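PDB 1J5X: glucosamine-6-phosphate deaminase from Thermotoga maritima, which belongs to the SIS-domain proteins and folds into two alpha/beta halves, each built round a parallel beta sheet. Local coordinates for residues G261-M266 with Q316-Q321; G102-F107 with D121-R126; F151-E156 with F164-L169; E229-C234 with S242-T247. All blocks are in the same frame, centred on the assembly; numbering follows the deposited sequence.

Contact 1 (G261-M266 with Q316-Q321); sequences GTLVFM and QILGYQ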
loop_
_atom_site.group_PDB
_atom_site.type_symbol
_atom_site.label_atom_id
_atom_site.label_comp_id
_atom_site.label_asym_id
_atom_site.label_seq_id
_atom_site.Cartn_x
_atom_site.Cartn_y
_atom_site.Cartn_z
ATOM N N GLY A 261 15.815 -2.739 -19.965
ATOM C CA GLY A 261 16.202 -2.318 -18.640
ATOM C C GLY A 261 14.969 -1.852 -17.862
ATOM O O GLY A 261 14.993 -1.776 -16.650
ATOM N N THR A 262 13.897 -1.541 -18.574
ATOM C CA THR A 262 12.672 -1.130 -17.882
ATOM C C THR A 262 11.913 -2.396 -17.492
ATOM O O THR A 262 11.737 -3.277 -18.326
ATOM C CB THR A 262 11.765 -0.307 -18.781
ATOM O OG1 THR A 262 12.437 0.905 -19.145
ATOM C CG2 THR A 262 10.460 0.026 -18.047
ATOM N N LEU A 263 11.483 -2.470 -16.243
ATOM C CA LEU A 263 10.717 -3.612 -15.719
ATOM C C LEU A 263 9.341 -3.058 -15.298
ATOM O O LEU A 263 9.282 -2.138 -14.489
ATOM C CB LEU A 263 11.412 -4.212 -14.485
ATOM C CG LEU A 263 10.706 -5.356 -13.707
ATOM C CD1 LEU A 263 10.472 -6.531 -14.639
ATOM C CD2 LEU A 263 11.513 -5.791 -12.517
ATOM N N VAL A 264 8.259 -3.641 -15.836
ATOM C CA VAL A 264 6.909 -3.168 -15.517
ATOM C C VAL A 264 6.143 -4.222 -14.709
ATOM O O VAL A 264 6.137 -5.389 -15.096
ATOM C CB VAL A 264 6.126 -2.891 -16.826
ATOM C CG1 VAL A 264 4.691 -2.346 -16.496
ATOM C CG2 VAL A 264 6.898 -1.913 -17.709
ATOM N N PHE A 265 5.509 -3.842 -13.590
ATOM C CA PHE A 265 4.678 -4.782 -12.830
ATOM C C PHE A 265 3.303 -4.187 -13.015
ATOM O O PHE A 265 3.046 -3.040 -12.620
ATOM C CB PHE A 265 4.993 -4.788 -11.358
ATOM C CG PHE A 265 5.998 -5.830 -10.950
ATOM C CD1 PHE A 265 7.045 -6.184 -11.811
ATOM C CD2 PHE A 265 5.962 -6.383 -9.685
ATOM C CE1 PHE A 265 8.055 -7.107 -11.373
ATOM C CE2 PHE A 265 6.987 -7.313 -9.252
ATOM C CZ PHE A 265 8.011 -7.643 -10.133
HETATM N N MSE A 266 2.436 -4.944 -13.664
HETATM C CA MSE A 266 1.118 -4.498 -13.986
HETATM C C MSE A 266 0.086 -5.242 -13.127
HETATM O O MSE A 266 0.041 -6.488 -13.133
HETATM C CB MSE A 266 0.862 -4.774 -15.472
HETATM C CG MSE A 266 -0.494 -4.252 -15.945
HETATM SE SE MSE A 266 -0.752 -4.569 -17.881
HETATM C CE MSE A 266 1.076 -4.579 -18.442
ATOM N N GLN A 316 7.553 -5.755 -2.849
ATOM C CA GLN A 316 8.442 -5.820 -1.669
ATOM C C GLN A 316 9.534 -6.883 -1.948
ATOM O O GLN A 316 10.663 -6.724 -1.549
ATOM C CB GLN A 316 7.700 -6.298 -0.451
ATOM C CG GLN A 316 6.616 -5.358 0.092
ATOM C CD GLN A 316 5.784 -6.048 1.167
ATOM O OE1 GLN A 316 6.306 -6.788 1.946
ATOM N NE2 GLN A 316 4.479 -5.789 1.211
ATOM N N ILE A 317 9.140 -7.994 -2.585
ATOM C CA ILE A 317 10.094 -9.051 -2.928
ATOM C C ILE A 317 11.044 -8.557 -4.031
ATOM O O ILE A 317 12.247 -8.851 -3.996
ATOM C CB ILE A 317 9.324 -10.374 -3.360
ATOM C CG1 ILE A 317 8.635 -10.962 -2.143
ATOM C CG2 ILE A 317 10.282 -11.389 -4.045
ATOM C CD1 ILE A 317 7.675 -12.183 -2.481
ATOM N N LEU A 318 10.525 -7.806 -4.992
ATOM C CA LEU A 318 11.367 -7.253 -6.036
ATOM C C LEU A 318 12.380 -6.324 -5.362
ATOM O O LEU A 318 13.592 -6.408 -5.629
ATOM C CB LEU A 318 10.539 -6.444 -7.032
ATOM C CG LEU A 318 11.369 -5.719 -8.107
ATOM C CD1 LEU A 318 12.141 -6.729 -9.047
ATOM C CD2 LEU A 318 10.411 -4.923 -8.954
ATOM N N GLY A 319 11.896 -5.488 -4.446
ATOM C CA GLY A 319 12.804 -4.537 -3.815
ATOM C C GLY A 319 13.924 -5.277 -3.093
ATOM O O GLY A 319 15.128 -4.915 -3.202
ATOM N N TYR A 320 13.528 -6.290 -2.328
ATOM C CA TYR A 320 14.501 -7.062 -1.551
ATOM C C TYR A 320 15.527 -7.740 -2.467
ATOM O O TYR A 320 16.751 -7.571 -2.325
ATOM C CB TYR A 320 13.797 -8.093 -0.706
ATOM C CG TYR A 320 14.785 -8.852 0.158
ATOM C CD1 TYR A 320 15.454 -9.972 -0.330
ATOM C CD2 TYR A 320 15.104 -8.390 1.438
ATOM C CE1 TYR A 320 16.422 -10.616 0.447
ATOM C CE2 TYR A 320 16.070 -9.017 2.211
ATOM C CZ TYR A 320 16.726 -10.124 1.712
ATOM O OH TYR A 320 17.723 -10.712 2.504
ATOM N N GLN A 321 15.036 -8.490 -3.427
ATOM C CA GLN A 321 15.941 -9.187 -4.320
ATOM C C GLN A 321 16.823 -8.224 -5.092
ATOM O O GLN A 321 18.008 -8.523 -5.342
ATOM C CB GLN A 321 15.142 -10.103 -5.285
ATOM C CG GLN A 321 14.432 -11.267 -4.530
ATOM C CD GLN A 321 13.874 -12.345 -5.474
ATOM O OE1 GLN A 321 14.328 -12.331 -6.719
ATOM N NE2 GLN A 321 13.023 -13.161 -5.078
#
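Leu318 reaches from its helix toward the strand and spreads its two methyls over Leu263 and Phe265. Its CD1 meets Leu263 CD2 tip to tip at 3.6 Å. The other methyl, CD2, also touches Leu263 CD2 and lies over one face of the Phe265 ring, 4.2 Å from the centroid and 25° off the normal, displaced toward the rim so that Phe265 CZ is its nearest ring atom at 3.8 Å. With CG of Leu318 opposite the backbone N (chi1 175°), the forked end is carried out from the helix to where both strand residues can be met. The contact illustrates how a helix covers a parallel sheet: helix 313-326 packs on one face of the four-stranded sheet in which strand 262-267 runs between 214-218 and 289-293. Backbone bonds of Leu263 to His214 and Val216, and of Val264 to Thr289 and Leu291, fix the strand from both sides. Phe215 on the neighbouring strand touches both leucines, and Leu291 packs against Phe265. The helix is positioned in turn by Gln316, whose OE1 is bonded to Gln23 and NE2 to Thr312, and by Ile317, which packs on helix 184-205.

Contact 2 (G102-F107 with D121-R126); sequences GLAFLF and DVLKKR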
loop_
_atom_site.group_PDB
_atom_site.type_symbol
_atom_site.label_atom_id
_atom_site.label_comp_id
_atom_site.label_asym_id
_atom_site.label_seq_id
_atom_site.Cartn_x
_atom_site.Cartn_y
_atom_site.Cartn_z
ATOM N N GLY A 102 -16.694 16.111 10.044
ATOM C CA GLY A 102 -16.383 14.872 9.372
ATOM C C GLY A 102 -15.631 13.910 10.275
ATOM O O GLY A 102 -15.584 14.088 11.520
ATOM N N LEU A 103 -15.073 12.881 9.652
ATOM C CA LEU A 103 -14.306 11.855 10.365
ATOM C C LEU A 103 -12.973 11.776 9.611
ATOM O O LEU A 103 -12.968 11.876 8.382
ATOM C CB LEU A 103 -15.008 10.516 10.268
ATOM C CG LEU A 103 -14.309 9.349 10.964
ATOM C CD1 LEU A 103 -14.249 9.581 12.488
ATOM C CD2 LEU A 103 -15.080 8.049 10.699
ATOM N N ALA A 104 -11.846 11.639 10.325
ATOM C CA ALA A 104 -10.537 11.566 9.681
ATOM C C ALA A 104 -9.726 10.414 10.244
ATOM O O ALA A 104 -9.599 10.279 11.455
ATOM C CB ALA A 104 -9.773 12.872 9.890
ATOM N N PHE A 105 -9.208 9.574 9.361
ATOM C CA PHE A 105 -8.347 8.480 9.804
ATOM C C PHE A 105 -6.938 9.066 9.625
ATOM O O PHE A 105 -6.548 9.504 8.533
ATOM C CB PHE A 105 -8.447 7.224 8.930
ATOM C CG PHE A 105 -9.726 6.424 9.119
ATOM C CD1 PHE A 105 -10.963 6.896 8.624
ATOM C CD2 PHE A 105 -9.672 5.176 9.722
ATOM C CE1 PHE A 105 -12.127 6.082 8.743
ATOM C CE2 PHE A 105 -10.813 4.382 9.833
ATOM C CZ PHE A 105 -12.029 4.842 9.341
ATOM N N LEU A 106 -6.171 9.078 10.714
ATOM C CA LEU A 106 -4.769 9.596 10.709
ATOM C C LEU A 106 -3.812 8.370 10.844
ATOM O O LEU A 106 -3.999 7.545 11.737
ATOM C CB LEU A 106 -4.583 10.538 11.924
ATOM C CG LEU A 106 -5.131 11.971 11.931
ATOM C CD1 LEU A 106 -4.224 12.870 11.171
ATOM C CD2 LEU A 106 -6.553 12.007 11.373
ATOM N N PHE A 107 -2.843 8.234 9.945
ATOM C CA PHE A 107 -1.943 7.087 9.943
ATOM C C PHE A 107 -0.503 7.462 10.282
ATOM O O PHE A 107 0.071 8.345 9.662
ATOM C CB PHE A 107 -1.877 6.442 8.557
ATOM C CG PHE A 107 -3.200 5.934 8.037
ATOM C CD1 PHE A 107 -4.146 6.819 7.536
ATOM C CD2 PHE A 107 -3.491 4.560 8.069
ATOM C CE1 PHE A 107 -5.390 6.340 7.075
ATOM C CE2 PHE A 107 -4.742 4.041 7.602
ATOM C CZ PHE A 107 -5.699 4.945 7.104
ATOM N N ASP A 121 -4.124 17.787 15.310
ATOM C CA ASP A 121 -4.536 18.979 16.032
ATOM C C ASP A 121 -5.412 19.944 15.175
ATOM O O ASP A 121 -6.460 20.431 15.589
ATOM C CB ASP A 121 -3.299 19.687 16.543
ATOM C CG ASP A 121 -3.605 20.540 17.746
ATOM O OD1 ASP A 121 -4.046 19.961 18.791
ATOM O OD2 ASP A 121 -3.438 21.776 17.628
ATOM N N VAL A 122 -4.965 20.200 13.968
ATOM C CA VAL A 122 -5.711 21.045 13.045
ATOM C C VAL A 122 -7.121 20.441 12.813
ATOM O O VAL A 122 -8.135 21.154 12.846
ATOM C CB VAL A 122 -4.951 21.106 11.665
ATOM C CG1 VAL A 122 -5.914 21.564 10.536
ATOM C CG2 VAL A 122 -3.768 22.069 11.754
ATOM N N LEU A 123 -7.201 19.135 12.580
ATOM C CA LEU A 123 -8.515 18.542 12.271
ATOM C C LEU A 123 -9.430 18.594 13.472
ATOM O O LEU A 123 -10.636 18.863 13.336
ATOM C CB LEU A 123 -8.378 17.089 11.786
ATOM C CG LEU A 123 -7.764 17.060 10.388
ATOM C CD1 LEU A 123 -7.143 15.675 10.071
ATOM C CD2 LEU A 123 -8.895 17.399 9.364
ATOM N N LYS A 124 -8.857 18.369 14.646
ATOM C CA LYS A 124 -9.674 18.390 15.858
ATOM C C LYS A 124 -10.201 19.786 16.112
ATOM O O LYS A 124 -11.326 19.948 16.548
ATOM C CB LYS A 124 -8.865 17.895 17.069
ATOM C CG LYS A 124 -8.786 16.349 17.174
ATOM C CD LYS A 124 -7.731 15.867 18.177
ATOM C CE LYS A 124 -8.189 15.986 19.605
ATOM N NZ LYS A 124 -7.033 15.712 20.562
ATOM N N LYS A 125 -9.391 20.794 15.834
ATOM C CA LYS A 125 -9.816 22.169 16.016
ATOM C C LYS A 125 -10.818 22.591 14.953
ATOM O O LYS A 125 -11.479 23.617 15.114
ATOM C CB LYS A 125 -8.626 23.116 16.014
ATOM C CG LYS A 125 -7.733 22.961 17.240
ATOM C CD LYS A 125 -6.501 23.827 17.110
ATOM C CE LYS A 125 -5.531 23.694 18.307
ATOM N NZ LYS A 125 -4.334 24.559 18.010
ATOM N N ARG A 126 -10.942 21.808 13.886
ATOM C CA ARG A 126 -11.915 22.076 12.827
ATOM C C ARG A 126 -13.141 21.152 12.911
ATOM O O ARG A 126 -13.766 20.852 11.915
ATOM C CB ARG A 126 -11.287 21.922 11.433
ATOM C CG ARG A 126 -10.291 23.011 11.066
ATOM C CD ARG A 126 -10.111 23.033 9.540
ATOM N NE ARG A 126 -8.913 23.757 9.101
ATOM C CZ ARG A 126 -8.599 24.023 7.826
ATOM N NH1 ARG A 126 -9.393 23.632 6.829
ATOM N NH2 ARG A 126 -7.486 24.687 7.541
#
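A single methyl group, Leu123 CD1, carries the contact between helix and strand by touching both Ala104 and Leu106. It stands 3.8 Å from Ala104 CB and 3.9 Å from Leu106 CD2, with Leu106 CD1 slightly farther at 4.2 Å. The two leucines lie alongside rather than end to end: each points toward the opposite backbone, and they overlap side by side, running antiparallel to each other. Ala104, having only a CB, leaves the leucine of the helix to cover most of the distance. Leu123 does so because its CD1 continues the line of the side chain outward, nearly opposite CA about the CB-CG bond (chi2 159°). Ala104 and Leu106, two residues apart on an extended strand, present their side chains to the same face, whereas Phe105 between them points away. The backbones approach most closely where Ala104 CA and Leu123 CA are 7.7 Å apart. Elsewhere on the helix, Lys125 NZ forms a salt bridge to Asp121 OD2 at 2.9 Å, one turn back. This is the packing inside a beta-alpha-beta crossover of the SIS domain, in which strand 102-107, helix 114-125 and strand 128-134 follow one another. Strand 102-107 is the central strand of a five-stranded parallel sheet, bonded through its backbone to 54-59 and 128-134. Leu123 also reaches Leu56 on the former, while on the other face of the sheet Phe105 stacks with Phe57 and Phe107 packs against helix 62-78.

Contact 3 (F151-E156 with F164-L169); sequences FPVREE and FSMILL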
loop_
_atom_site.group_PDB
_atom_site.type_symbol
_atom_site.label_atom_id
_atom_site.label_comp_id
_atom_site.label_asym_id
_atom_site.label_seq_id
_atom_site.Cartn_x
_atom_site.Cartn_y
_atom_site.Cartn_z
ATOM N N PHE A 151 -2.822 -1.233 16.257
ATOM C CA PHE A 151 -2.742 -2.552 15.632
ATOM C C PHE A 151 -1.714 -3.410 16.310
ATOM O O PHE A 151 -0.587 -2.964 16.527
ATOM C CB PHE A 151 -2.378 -2.442 14.173
ATOM C CG PHE A 151 -3.526 -1.983 13.341
ATOM C CD1 PHE A 151 -4.003 -0.687 13.481
ATOM C CD2 PHE A 151 -4.173 -2.881 12.518
ATOM C CE1 PHE A 151 -5.143 -0.254 12.830
ATOM C CE2 PHE A 151 -5.342 -2.468 11.823
ATOM C CZ PHE A 151 -5.818 -1.137 12.006
ATOM N N PRO A 152 -2.076 -4.658 16.602
ATOM C CA PRO A 152 -1.156 -5.580 17.271
ATOM C C PRO A 152 -0.236 -6.177 16.241
ATOM O O PRO A 152 -0.305 -7.363 15.906
ATOM C CB PRO A 152 -2.115 -6.569 17.940
ATOM C CG PRO A 152 -3.249 -6.719 16.878
ATOM C CD PRO A 152 -3.443 -5.219 16.483
ATOM N N VAL A 153 0.633 -5.336 15.700
ATOM C CA VAL A 153 1.547 -5.775 14.654
ATOM C C VAL A 153 2.955 -5.348 15.063
ATOM O O VAL A 153 3.167 -4.162 15.398
ATOM C CB VAL A 153 1.229 -5.054 13.333
ATOM C CG1 VAL A 153 2.234 -5.358 12.283
ATOM C CG2 VAL A 153 -0.195 -5.442 12.842
ATOM N N ARG A 154 3.902 -6.275 15.043
ATOM C CA ARG A 154 5.289 -5.876 15.362
ATOM C C ARG A 154 6.052 -5.686 14.104
ATOM O O ARG A 154 6.275 -6.629 13.384
ATOM C CB ARG A 154 6.006 -6.948 16.195
ATOM C CG ARG A 154 5.835 -6.748 17.675
ATOM C CD ARG A 154 6.937 -7.448 18.553
ATOM N NE ARG A 154 6.734 -7.129 19.974
ATOM C CZ ARG A 154 5.840 -7.707 20.794
ATOM N NH1 ARG A 154 5.033 -8.683 20.363
ATOM N NH2 ARG A 154 5.738 -7.280 22.061
ATOM N N GLU A 155 6.421 -4.458 13.792
ATOM C CA GLU A 155 7.194 -4.236 12.616
ATOM C C GLU A 155 8.281 -3.228 13.033
ATOM O O GLU A 155 7.983 -2.096 13.459
ATOM C CB GLU A 155 6.342 -3.681 11.492
ATOM C CG GLU A 155 7.063 -3.626 10.189
ATOM C CD GLU A 155 6.211 -2.954 9.096
ATOM O OE1 GLU A 155 5.960 -1.728 9.178
ATOM O OE2 GLU A 155 5.812 -3.672 8.157
ATOM N N GLU A 156 9.517 -3.707 12.904
ATOM C CA GLU A 156 10.773 -3.029 13.276
ATOM C C GLU A 156 11.587 -2.356 12.216
ATOM O O GLU A 156 12.321 -1.393 12.501
ATOM C CB GLU A 156 11.723 -4.070 13.870
ATOM C CG GLU A 156 11.197 -4.776 15.030
ATOM C CD GLU A 156 10.914 -3.823 16.068
ATOM O OE1 GLU A 156 11.659 -2.801 16.141
ATOM O OE2 GLU A 156 9.964 -4.070 16.822
ATOM N N PHE A 164 1.635 -2.403 6.111
ATOM C CA PHE A 164 0.775 -1.791 5.080
ATOM C C PHE A 164 -0.370 -2.812 4.768
ATOM O O PHE A 164 -1.577 -2.505 4.836
ATOM C CB PHE A 164 1.617 -1.538 3.827
ATOM C CG PHE A 164 0.824 -1.021 2.644
ATOM C CD1 PHE A 164 0.123 -1.907 1.807
ATOM C CD2 PHE A 164 0.784 0.346 2.374
ATOM C CE1 PHE A 164 -0.587 -1.451 0.739
ATOM C CE2 PHE A 164 0.045 0.836 1.277
ATOM C CZ PHE A 164 -0.627 -0.059 0.466
ATOM N N SER A 165 0.042 -4.035 4.477
ATOM C CA SER A 165 -0.926 -5.079 4.114
ATOM C C SER A 165 -1.878 -5.372 5.230
ATOM O O SER A 165 -3.097 -5.504 5.027
ATOM C CB SER A 165 -0.192 -6.370 3.749
ATOM O OG SER A 165 0.673 -6.152 2.633
HETATM N N MSE A 166 -1.357 -5.550 6.447
HETATM C CA MSE A 166 -2.258 -5.837 7.531
HETATM C C MSE A 166 -3.207 -4.719 7.931
HETATM O O MSE A 166 -4.363 -4.969 8.284
HETATM C CB MSE A 166 -1.436 -6.393 8.771
HETATM C CG MSE A 166 -0.703 -7.622 8.351
HETATM SE SE MSE A 166 0.525 -8.110 9.924
HETATM C CE MSE A 166 0.996 -9.872 9.293
ATOM N N ILE A 167 -2.770 -3.460 7.871
ATOM C CA ILE A 167 -3.684 -2.396 8.248
ATOM C C ILE A 167 -4.709 -2.283 7.068
ATOM O O ILE A 167 -5.905 -2.114 7.305
ATOM C CB ILE A 167 -2.938 -1.042 8.436
ATOM C CG1 ILE A 167 -2.093 -1.123 9.765
ATOM C CG2 ILE A 167 -3.962 0.135 8.568
ATOM C CD1 ILE A 167 -1.074 -0.014 9.862
ATOM N N LEU A 168 -4.222 -2.419 5.854
ATOM C CA LEU A 168 -5.138 -2.311 4.672
ATOM C C LEU A 168 -6.227 -3.415 4.762
ATOM O O LEU A 168 -7.434 -3.123 4.641
ATOM C CB LEU A 168 -4.321 -2.397 3.387
ATOM C CG LEU A 168 -5.155 -2.274 2.092
ATOM C CD1 LEU A 168 -6.015 -0.993 2.146
ATOM C CD2 LEU A 168 -4.256 -2.310 0.873
ATOM N N LEU A 169 -5.787 -4.627 5.009
ATOM C CA LEU A 169 -6.730 -5.734 5.161
ATOM C C LEU A 169 -7.744 -5.400 6.227
ATOM O O LEU A 169 -8.975 -5.581 6.057
ATOM C CB LEU A 169 -5.984 -6.978 5.566
ATOM C CG LEU A 169 -6.829 -8.102 6.168
ATOM C CD1 LEU A 169 -7.799 -8.609 5.066
ATOM C CD2 LEU A 169 -5.912 -9.250 6.558
#
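The irregular connection that leaves strand 147-150, an outermost strand of the SIS-domain sheet, folds back on the helix it leads into, with Phe151 and Val153 lying against Ile167 and Met166. Ile167 CG1 sits almost squarely over the Phe151 ring, 3.9 Å from the centroid and 12° off the normal, in a CH-pi contact; Ile167 CG2 touches the rim at Phe151 CZ, 4.1 Å away. Beside this pair, Met166, present as selenomethionine, stretches toward the loop with its chain extended from CA to CE (chi2 172°, chi3 168°). Its SE settles between the two branches of Val153, 4.0 Å from both CG1 and CG2 of that residue. Between the two loop residues, Pro152 is the centre of an inverse gamma turn, closed by a weak bond from Val153 N to Phe151 O; the chain turns here, and the side chains before and after it both face helix 162-179. Helix 27-35 adds a further layer: Phe34 meets the Phe151 ring with the planes at about 55°, and Phe30 touches both Val153 and Met166. Farther along, Glu155 has its carboxylate held by a salt bridge to Arg109 and by hydrogen bonds from Ser163 OG and the backbone N of Thr161.

Contact 4 (E229-C234 with S242-T247); sequences ESALKC and SEAYST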
loop_
_atom_site.group_PDB
_atom_site.type_symbol
_atom_site.label_atom_id
_atom_site.label_comp_id
_atom_site.label_asym_id
_atom_site.label_seq_id
_atom_site.Cartn_x
_atom_site.Cartn_y
_atom_site.Cartn_z
ATOM N N GLU A 229 2.707 2.498 -3.607
ATOM C CA GLU A 229 3.395 1.870 -2.504
ATOM C C GLU A 229 4.503 0.935 -3.086
ATOM O O GLU A 229 5.645 0.932 -2.578
ATOM C CB GLU A 229 2.414 1.051 -1.631
ATOM C CG GLU A 229 3.053 0.210 -0.485
ATOM C CD GLU A 229 3.828 1.027 0.577
ATOM O OE1 GLU A 229 3.901 2.272 0.443
ATOM O OE2 GLU A 229 4.334 0.398 1.520
ATOM N N SER A 230 4.199 0.237 -4.187
ATOM C CA SER A 230 5.219 -0.665 -4.765
ATOM C C SER A 230 6.492 0.143 -5.170
ATOM O O SER A 230 7.650 -0.248 -4.877
ATOM C CB SER A 230 4.655 -1.344 -5.982
ATOM O OG SER A 230 3.664 -2.292 -5.553
ATOM N N ALA A 231 6.283 1.255 -5.838
ATOM C CA ALA A 231 7.432 2.060 -6.244
ATOM C C ALA A 231 8.227 2.516 -5.053
ATOM O O ALA A 231 9.472 2.473 -5.064
ATOM C CB ALA A 231 6.954 3.265 -7.112
ATOM N N LEU A 232 7.547 2.886 -3.975
ATOM C CA LEU A 232 8.271 3.382 -2.824
ATOM C C LEU A 232 9.120 2.274 -2.188
ATOM O O LEU A 232 10.256 2.511 -1.683
ATOM C CB LEU A 232 7.274 3.975 -1.801
ATOM C CG LEU A 232 7.912 4.415 -0.486
ATOM C CD1 LEU A 232 8.858 5.546 -0.852
ATOM C CD2 LEU A 232 6.911 4.952 0.531
ATOM N N LYS A 233 8.593 1.042 -2.173
ATOM C CA LYS A 233 9.388 -0.056 -1.595
ATOM C C LYS A 233 10.673 -0.243 -2.381
ATOM O O LYS A 233 11.736 -0.470 -1.779
ATOM C CB LYS A 233 8.609 -1.385 -1.613
ATOM C CG LYS A 233 7.219 -1.394 -0.974
ATOM C CD LYS A 233 7.193 -1.143 0.527
ATOM C CE LYS A 233 7.381 0.380 0.913
ATOM N NZ LYS A 233 6.737 0.703 2.255
ATOM N N CYS A 234 10.605 -0.180 -3.698
ATOM C CA CYS A 234 11.824 -0.387 -4.472
ATOM C C CYS A 234 12.750 0.782 -4.409
ATOM O O CYS A 234 13.973 0.612 -4.576
ATOM C CB CYS A 234 11.529 -0.706 -5.899
ATOM S SG CYS A 234 10.670 -2.355 -5.982
ATOM N N SER A 242 11.975 4.266 -9.448
ATOM C CA SER A 242 10.713 3.574 -9.671
ATOM C C SER A 242 9.599 4.601 -9.713
ATOM O O SER A 242 9.678 5.625 -9.005
ATOM C CB SER A 242 10.430 2.638 -8.518
ATOM O OG SER A 242 11.502 1.727 -8.267
ATOM N N GLU A 243 8.558 4.282 -10.450
ATOM C CA GLU A 243 7.443 5.197 -10.593
ATOM C C GLU A 243 6.140 4.429 -10.806
ATOM O O GLU A 243 6.149 3.282 -11.267
ATOM C CB GLU A 243 7.648 6.142 -11.768
ATOM C CG GLU A 243 7.941 5.449 -13.080
ATOM C CD GLU A 243 8.353 6.415 -14.229
ATOM O OE1 GLU A 243 8.109 7.666 -14.185
ATOM O OE2 GLU A 243 8.884 5.914 -15.229
ATOM N N ALA A 244 5.036 5.097 -10.473
ATOM C CA ALA A 244 3.730 4.464 -10.616
ATOM C C ALA A 244 2.751 5.301 -11.441
ATOM O O ALA A 244 2.802 6.510 -11.379
ATOM C CB ALA A 244 3.190 4.205 -9.259
ATOM N N TYR A 245 1.847 4.651 -12.205
ATOM C CA TYR A 245 0.848 5.356 -12.965
ATOM C C TYR A 245 -0.423 4.511 -12.995
ATOM O O TYR A 245 -0.360 3.271 -12.809
ATOM C CB TYR A 245 1.277 5.523 -14.448
ATOM C CG TYR A 245 2.457 6.422 -14.639
ATOM C CD1 TYR A 245 2.295 7.811 -14.686
ATOM C CD2 TYR A 245 3.737 5.893 -14.700
ATOM C CE1 TYR A 245 3.434 8.683 -14.810
ATOM C CE2 TYR A 245 4.876 6.735 -14.821
ATOM C CZ TYR A 245 4.710 8.129 -14.883
ATOM O OH TYR A 245 5.768 8.952 -15.103
ATOM N N SER A 246 -1.542 5.179 -13.280
ATOM C CA SER A 246 -2.807 4.458 -13.498
ATOM C C SER A 246 -2.502 3.735 -14.849
ATOM O O SER A 246 -1.911 4.327 -15.777
ATOM C CB SER A 246 -3.982 5.444 -13.682
ATOM O OG SER A 246 -5.166 4.697 -13.931
ATOM N N THR A 247 -2.954 2.494 -14.976
ATOM C CA THR A 247 -2.516 1.657 -16.100
ATOM C C THR A 247 -2.401 2.219 -17.503
ATOM O O THR A 247 -1.291 2.136 -18.119
ATOM C CB THR A 247 -3.325 0.350 -16.083
ATOM O OG1 THR A 247 -3.231 -0.234 -14.763
ATOM C CG2 THR A 247 -2.751 -0.674 -17.072
#
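Lys233 NZ is gripped by Glu229 OE2, Met160 O and Ser62 OG on one side of the helix, while on the side facing the strand Cys234 and Ala231 pack against Ser242. The lysine and glutamate form a salt bridge, although the modelled separation of 2.5 Å between Lys233 NZ and Glu229 OE2 is suspiciously short and its fine geometry doubtful; Glu229 OE1 is bonded in addition to Asn65 ND2. No hydrogen bond links helix to strand. Ser242 OG spends its bond on Thr240 O and merely rests 3.4 Å from Cys234 CB; it is placed there by a first torsion that sets it opposite its own carbonyl carbon (chi1 -54°). Small residues allow a close approach: Ala231 CB lies 3.8 Å from both Ser242 CB and Glu243 N, and 4.4 Å from Ala244 CB. The backbones accordingly come near, with Ala231 CA and Ser242 CA 5.0 Å apart. Glu243 points away from the helix, and its OE1 accepts a bond from Tyr245 OH, while OE2 is bonded to His214. Helix 229-234 and strand 242-245 run antiparallel (179°), as consecutive elements of a beta-alpha-beta crossover do, and their axes come within 6.9 Å because alanine and serine lie between them. That crossover comprises strand 214-218, helix 222-238 and strand 241-245. The last is an outermost strand, bonded to 214-218, whose Phe215 touches both Cys234 and Ser242; helix 313-326 flanks the same helix through Leu318 and Gln316.

From the N terminus the contacts close in series, none nesting or crossing. Contact 2 comes first, closing the strand-to-helix half of a crossover on the five-stranded sheet; contact 3 then folds the exit of that sheet's edge strand onto the following helix. In the other half, contact 4 closes a tight helix-to-strand return, and contact 1 spans 49 residues to bring a late helix onto the four-stranded sheet. Phe107 touches Ile167 between contacts 2 and 3, Phe164 touches Glu229 between 3 and 4, Leu318 touches Cys234 between 4 and 1, and Gln316 touches Ser165 between 1 and 3. The two halves thus meet in part through helix 162-179, which touches both 222-238 and 313-326.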